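Local coordinates for halotolerant alpha-type carbonic anhydrase (dCA II) (Dunaliella salina, PDB 1Y7W), which catalyses the reversible hydration of carbon dioxide to bicarbonate as a salt-tolerant zinc enzyme, at residues D86-T91 / I211-Q216; F105-A110 / S123-Q128. All coordinates share one frame; numbering follows the deposited sequence.

Interaction 1: residues D86-T91 / I211-Q216; sequences DGITLT and INVKTQ. With NA (sodium ion), chain C.
The backbone amide and carbonyl groups of L90 and I211 meet nearly in plane, each N-H lying in the plane of the other's carbonyl: L90 N reaches I211 O at 2.7 Å, and I211 N returns the bond to L90 O at 3.0 Å. I211 O also receives a C-H contact from T89 CA at 3.3 Å, while T89 CG2 rests close to the same oxygen. Farther along, V213 N gives only a weak, long bond to I88 O, which lies near a water that accepts from K214 N. The result is a minimal two-stranded antiparallel sheet of two residue pairs, with L90–I211 the hydrogen-bonded pair and T89–N212 the non-hydrogen-bonded one, whose second strand runs straight into helix 213-217, N212 being its N-cap. N212 N gives its hydrogen to Q216 OE1 at 2.8 Å, while Q216 N bonds back to N212 O. V213 CG1 stands anti to the backbone N (chi1 -180°), which leaves CG2 to come against L90 CG at 3.6 Å, the two side chains crossing obliquely; I88 CG2 lies alongside the same methyl. L90 and I211 put their side chains on one face of the pair, toward F129 of strand 120-133. T89 lies on the other, where its OG1 meets a water 3.0 Å away that is bound to the sodium ion. G87 O coordinates that ion directly at 2.4 Å, together with the carbonyl oxygens of G82 and Q84.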
loop_
_atom_site.group_PDB
_atom_site.type_symbol
_atom_site.label_atom_id
_atom_site.label_comp_id
_atom_site.label_asym_id
_atom_site.label_seq_id
_atom_site.Cartn_x
_atom_site.Cartn_y
_atom_site.Cartn_z
ATOM N N ASP A 86 -18.309 -9.992 12.347
ATOM C CA ASP A 86 -17.178 -10.504 11.578
ATOM C C ASP A 86 -16.580 -9.442 10.683
ATOM O O ASP A 86 -16.097 -9.756 9.585
ATOM C CB ASP A 86 -17.583 -11.726 10.758
ATOM C CG ASP A 86 -18.969 -11.634 10.291
ATOM O OD1 ASP A 86 -19.396 -10.475 10.053
ATOM O OD2 ASP A 86 -19.631 -12.713 10.194
ATOM N N GLY A 87 -16.641 -8.199 11.151
ATOM C CA GLY A 87 -16.092 -7.066 10.395
ATOM C C GLY A 87 -14.875 -6.586 11.155
ATOM O O GLY A 87 -14.880 -6.534 12.385
ATOM N N ILE A 88 -13.808 -6.237 10.433
ATOM C CA ILE A 88 -12.574 -5.820 11.072
ATOM C C ILE A 88 -12.471 -4.326 11.337
ATOM O O ILE A 88 -12.742 -3.493 10.440
ATOM C CB ILE A 88 -11.329 -6.256 10.183
ATOM C CG1 ILE A 88 -11.152 -7.791 10.266
ATOM C CG2 ILE A 88 -10.038 -5.589 10.710
ATOM C CD1 ILE A 88 -9.946 -8.368 9.480
ATOM N N THR A 89 -12.065 -3.980 12.559
ATOM C CA THR A 89 -11.804 -2.573 12.891
ATOM C C THR A 89 -10.357 -2.523 13.315
ATOM O O THR A 89 -9.940 -3.278 14.181
ATOM C CB THR A 89 -12.647 -2.071 14.063
ATOM O OG1 THR A 89 -14.035 -2.138 13.686
ATOM C CG2 THR A 89 -12.234 -0.582 14.377
ATOM N N LEU A 90 -9.569 -1.628 12.718
ATOM C CA LEU A 90 -8.159 -1.488 13.084
ATOM C C LEU A 90 -8.192 -0.687 14.387
ATOM O O LEU A 90 -8.658 0.443 14.417
ATOM C CB LEU A 90 -7.434 -0.705 11.987
ATOM C CG LEU A 90 -7.515 -1.409 10.619
ATOM C CD1 LEU A 90 -6.621 -0.631 9.676
ATOM C CD2 LEU A 90 -7.058 -2.864 10.707
ATOM N N THR A 91 -7.667 -1.284 15.446
ATOM C CA THR A 91 -7.715 -0.647 16.751
ATOM C C THR A 91 -6.353 -0.201 17.300
ATOM O O THR A 91 -5.318 -0.742 16.911
ATOM C CB THR A 91 -8.403 -1.606 17.760
ATOM O OG1 THR A 91 -7.487 -2.632 18.120
ATOM C CG2 THR A 91 -9.644 -2.223 17.152
ATOM N N ILE A 211 -10.213 2.541 12.988
ATOM C CA ILE A 211 -10.579 2.596 11.571
ATOM C C ILE A 211 -11.407 1.387 11.109
ATOM O O ILE A 211 -10.992 0.245 11.320
ATOM C CB ILE A 211 -9.263 2.615 10.745
ATOM C CG1 ILE A 211 -8.439 3.862 11.154
ATOM C CG2 ILE A 211 -9.563 2.547 9.234
ATOM C CD1 ILE A 211 -7.034 3.901 10.468
ATOM N N ASN A 212 -12.509 1.672 10.434
ATOM C CA ASN A 212 -13.443 0.679 9.913
ATOM C C ASN A 212 -12.917 0.362 8.487
ATOM O O ASN A 212 -13.079 1.151 7.547
ATOM C CB ASN A 212 -14.841 1.332 9.893
ATOM C CG ASN A 212 -15.984 0.346 9.553
ATOM O OD1 ASN A 212 -17.141 0.476 10.083
ATOM N ND2 ASN A 212 -15.714 -0.602 8.656
ATOM N N VAL A 213 -12.268 -0.788 8.340
ATOM C CA VAL A 213 -11.656 -1.116 7.054
ATOM C C VAL A 213 -12.605 -1.037 5.891
ATOM O O VAL A 213 -12.332 -0.363 4.876
ATOM C CB VAL A 213 -10.977 -2.507 7.094
ATOM C CG1 VAL A 213 -10.324 -2.816 5.704
ATOM C CG2 VAL A 213 -9.873 -2.494 8.113
ATOM N N LYS A 214 -13.742 -1.704 6.037
ATOM C CA LYS A 214 -14.700 -1.747 4.958
ATOM C C LYS A 214 -15.301 -0.396 4.588
ATOM O O LYS A 214 -15.442 -0.061 3.385
ATOM C CB LYS A 214 -15.796 -2.755 5.321
ATOM C CG LYS A 214 -17.078 -2.665 4.491
ATOM C CD LYS A 214 -16.836 -3.139 3.079
ATOM C CE LYS A 214 -18.121 -3.724 2.466
ATOM N NZ LYS A 214 -19.057 -2.599 2.193
ATOM N N THR A 215 -15.670 0.389 5.594
ATOM C CA THR A 215 -16.291 1.667 5.265
ATOM C C THR A 215 -15.317 2.807 4.992
ATOM O O THR A 215 -15.625 3.722 4.233
ATOM C CB THR A 215 -17.315 2.117 6.398
ATOM O OG1 THR A 215 -16.596 2.485 7.589
ATOM C CG2 THR A 215 -18.274 0.952 6.731
ATOM N N GLN A 216 -14.133 2.739 5.573
ATOM C CA GLN A 216 -13.220 3.833 5.382
ATOM C C GLN A 216 -12.112 3.658 4.347
ATOM O O GLN A 216 -11.647 4.654 3.806
ATOM C CB GLN A 216 -12.595 4.208 6.727
ATOM C CG GLN A 216 -13.674 4.773 7.674
ATOM C CD GLN A 216 -13.080 5.207 8.991
ATOM O OE1 GLN A 216 -12.731 4.372 9.827
ATOM N NE2 GLN A 216 -12.940 6.538 9.182
HETATM NA NA NA C . -16.218 -5.744 14.200
HETATM O O HOH W 1 -14.106 -3.686 8.166
HETATM O O HOH W 2 -14.490 -4.720 15.081
HETATM O O HOH W 3 -15.610 -7.683 15.187
#

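Interaction 2: residues F105-A110 / S123-Q128; sequences FDQPAA and SFVPIQ
Residues 105-108 of the irregular segment run almost antiparallel to 125-128 of the strand, 167° apart, the nearest CA atoms, those of Q107 and I127, being 6.3 Å from each other, with no direct hydrogen bond between the two segments. Side chains fill the separation. F105 brings the far end of its ring to the strand: CE1 comes within 3.3 Å of P126 O, which sits at the ring edge near its plane, while CZ approaches Q128 N obliquely at 3.4 Å. The first torsion, chi1 37°, places CG between the backbone N and the carbonyl carbon, and swings the ring in beside the strand. A water that accepts from F105 N lies over one ring face, offset toward the rim, and close to I127 O as well. P126 O is approached a second time by P108 CD, at 3.4 Å, and the two proline rings cross with P108 CG 4.0 Å from P126 CD. Beyond them Q107 lies across V125 at about a right angle, its CG 3.6 Å from V125 CG1, and its OE1 end runs alongside I127 CG2. With an alanine at F105, the backbone around P126 O and Q128 N is likely to lose its aromatic cover, leaving a gap between the loop, the strand and L90. The CB of Q128, whose backbone the ring touches, points away from the loop, and its OE1 is hydrogen-bonded to ND1 of the zinc ligand H130. This is the second-shell arrangement familiar from alpha-carbonic anhydrases, in which a glutamine on the ligand-bearing strand helps to orient a zinc-binding histidine.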
loop_
_atom_site.group_PDB
_atom_site.type_symbol
_atom_site.label_atom_id
_atom_site.label_comp_id
_atom_site.label_asym_id
_atom_site.label_seq_id
_atom_site.Cartn_x
_atom_site.Cartn_y
_atom_site.Cartn_z
ATOM N N PHE A 105 -1.312 -0.604 13.952
ATOM C CA PHE A 105 -2.466 -0.834 14.795
ATOM C C PHE A 105 -2.308 -2.216 15.442
ATOM O O PHE A 105 -1.365 -2.927 15.153
ATOM C CB PHE A 105 -3.738 -0.786 13.903
ATOM C CG PHE A 105 -3.543 -1.407 12.510
ATOM C CD1 PHE A 105 -3.400 -2.777 12.345
ATOM C CD2 PHE A 105 -3.339 -0.566 11.378
ATOM C CE1 PHE A 105 -3.033 -3.328 11.048
ATOM C CE2 PHE A 105 -2.985 -1.079 10.124
ATOM C CZ PHE A 105 -2.832 -2.470 9.957
ATOM N N ASP A 106 -3.213 -2.563 16.346
ATOM C CA ASP A 106 -3.131 -3.874 16.950
ATOM C C ASP A 106 -3.351 -4.913 15.839
ATOM O O ASP A 106 -4.197 -4.710 14.966
ATOM C CB ASP A 106 -4.222 -3.997 17.996
ATOM C CG ASP A 106 -3.938 -3.180 19.229
ATOM O OD1 ASP A 106 -4.913 -2.865 19.939
ATOM O OD2 ASP A 106 -2.760 -2.860 19.471
ATOM N N GLN A 107 -2.603 -6.003 15.846
ATOM C CA GLN A 107 -2.806 -7.014 14.789
ATOM C C GLN A 107 -4.160 -7.681 14.842
ATOM O O GLN A 107 -4.553 -8.226 15.889
ATOM C CB GLN A 107 -1.760 -8.103 14.872
ATOM C CG GLN A 107 -0.650 -7.945 13.861
ATOM C CD GLN A 107 0.469 -8.985 14.071
ATOM O OE1 GLN A 107 1.665 -8.674 13.866
ATOM N NE2 GLN A 107 0.082 -10.224 14.476
ATOM N N PRO A 108 -4.922 -7.625 13.739
ATOM C CA PRO A 108 -6.233 -8.271 13.731
ATOM C C PRO A 108 -6.011 -9.796 13.929
ATOM O O PRO A 108 -5.019 -10.357 13.487
ATOM C CB PRO A 108 -6.789 -7.966 12.325
ATOM C CG PRO A 108 -6.146 -6.699 11.964
ATOM C CD PRO A 108 -4.718 -6.827 12.520
ATOM N N ALA A 109 -6.961 -10.472 14.560
ATOM C CA ALA A 109 -6.778 -11.909 14.793
ATOM C C ALA A 109 -8.010 -12.739 14.460
ATOM O O ALA A 109 -8.003 -13.967 14.662
ATOM C CB ALA A 109 -6.328 -12.177 16.291
ATOM N N ALA A 110 -9.063 -12.098 13.960
ATOM C CA ALA A 110 -10.270 -12.830 13.604
ATOM C C ALA A 110 -10.766 -12.428 12.228
ATOM O O ALA A 110 -10.481 -11.329 11.785
ATOM C CB ALA A 110 -11.387 -12.554 14.629
ATOM N N SER A 123 -3.945 -17.725 5.776
ATOM C CA SER A 123 -4.642 -16.540 6.346
ATOM C C SER A 123 -3.644 -15.375 6.339
ATOM O O SER A 123 -2.438 -15.600 6.535
ATOM C CB SER A 123 -5.055 -16.835 7.797
ATOM O OG SER A 123 -6.178 -17.688 7.797
ATOM N N PHE A 124 -4.131 -14.153 6.108
ATOM C CA PHE A 124 -3.250 -12.999 6.080
ATOM C C PHE A 124 -3.597 -11.974 7.150
ATOM O O PHE A 124 -4.751 -11.641 7.352
ATOM C CB PHE A 124 -3.296 -12.374 4.682
ATOM C CG PHE A 124 -2.486 -13.163 3.706
ATOM C CD1 PHE A 124 -1.150 -12.847 3.479
ATOM C CD2 PHE A 124 -3.018 -14.335 3.131
ATOM C CE1 PHE A 124 -0.337 -13.690 2.679
ATOM C CE2 PHE A 124 -2.197 -15.185 2.322
ATOM C CZ PHE A 124 -0.875 -14.844 2.110
ATOM N N VAL A 125 -2.564 -11.509 7.833
ATOM C CA VAL A 125 -2.743 -10.544 8.913
ATOM C C VAL A 125 -2.305 -9.120 8.476
ATOM O O VAL A 125 -1.177 -8.939 8.133
ATOM C CB VAL A 125 -1.862 -10.952 10.128
ATOM C CG1 VAL A 125 -2.065 -9.986 11.277
ATOM C CG2 VAL A 125 -2.213 -12.468 10.531
ATOM N N PRO A 126 -3.212 -8.150 8.462
ATOM C CA PRO A 126 -2.849 -6.765 8.096
ATOM C C PRO A 126 -1.826 -6.292 9.136
ATOM O O PRO A 126 -2.072 -6.443 10.359
ATOM C CB PRO A 126 -4.163 -5.999 8.241
ATOM C CG PRO A 126 -5.216 -7.057 7.942
ATOM C CD PRO A 126 -4.661 -8.295 8.667
ATOM N N ILE A 127 -0.686 -5.752 8.683
ATOM C CA ILE A 127 0.322 -5.310 9.641
ATOM C C ILE A 127 0.548 -3.776 9.632
ATOM O O ILE A 127 1.092 -3.215 10.582
ATOM C CB ILE A 127 1.677 -6.077 9.479
ATOM C CG1 ILE A 127 2.119 -6.061 8.018
ATOM C CG2 ILE A 127 1.510 -7.589 9.983
ATOM C CD1 ILE A 127 3.594 -6.441 7.816
ATOM N N GLN A 128 0.172 -3.111 8.551
ATOM C CA GLN A 128 0.278 -1.625 8.501
ATOM C C GLN A 128 -0.326 -1.176 7.180
ATOM O O GLN A 128 -0.618 -2.021 6.321
ATOM C CB GLN A 128 1.746 -1.197 8.522
ATOM C CG GLN A 128 2.625 -1.928 7.472
ATOM C CD GLN A 128 3.138 -1.004 6.393
ATOM O OE1 GLN A 128 2.382 -0.266 5.774
ATOM N NE2 GLN A 128 4.425 -1.052 6.155
HETATM O O HOH W 4 0.332 -2.637 12.793
#

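Following the chain from the N terminus, 86-91 comes first and 105-110 soon after. Interaction 2 then closes a short loop when 123-128 comes back past 105-110, enclosing edge strand 114-117. Interaction 1 closes only when 211-216 returns to 86-91, after the chain has built four neighbouring strands of the mixed sheet and helix 181-195, so interaction 2 is nested inside it. The two also touch: T91 O and D106 N, 2.8 Å apart, are probably hydrogen-bonded, and L90 CD1 packs on F105 CE2. Together they join the sodium-bearing loop and a small two-stranded sheet, by way of 105-110, to the strand that carries zinc ligands H130 and H132.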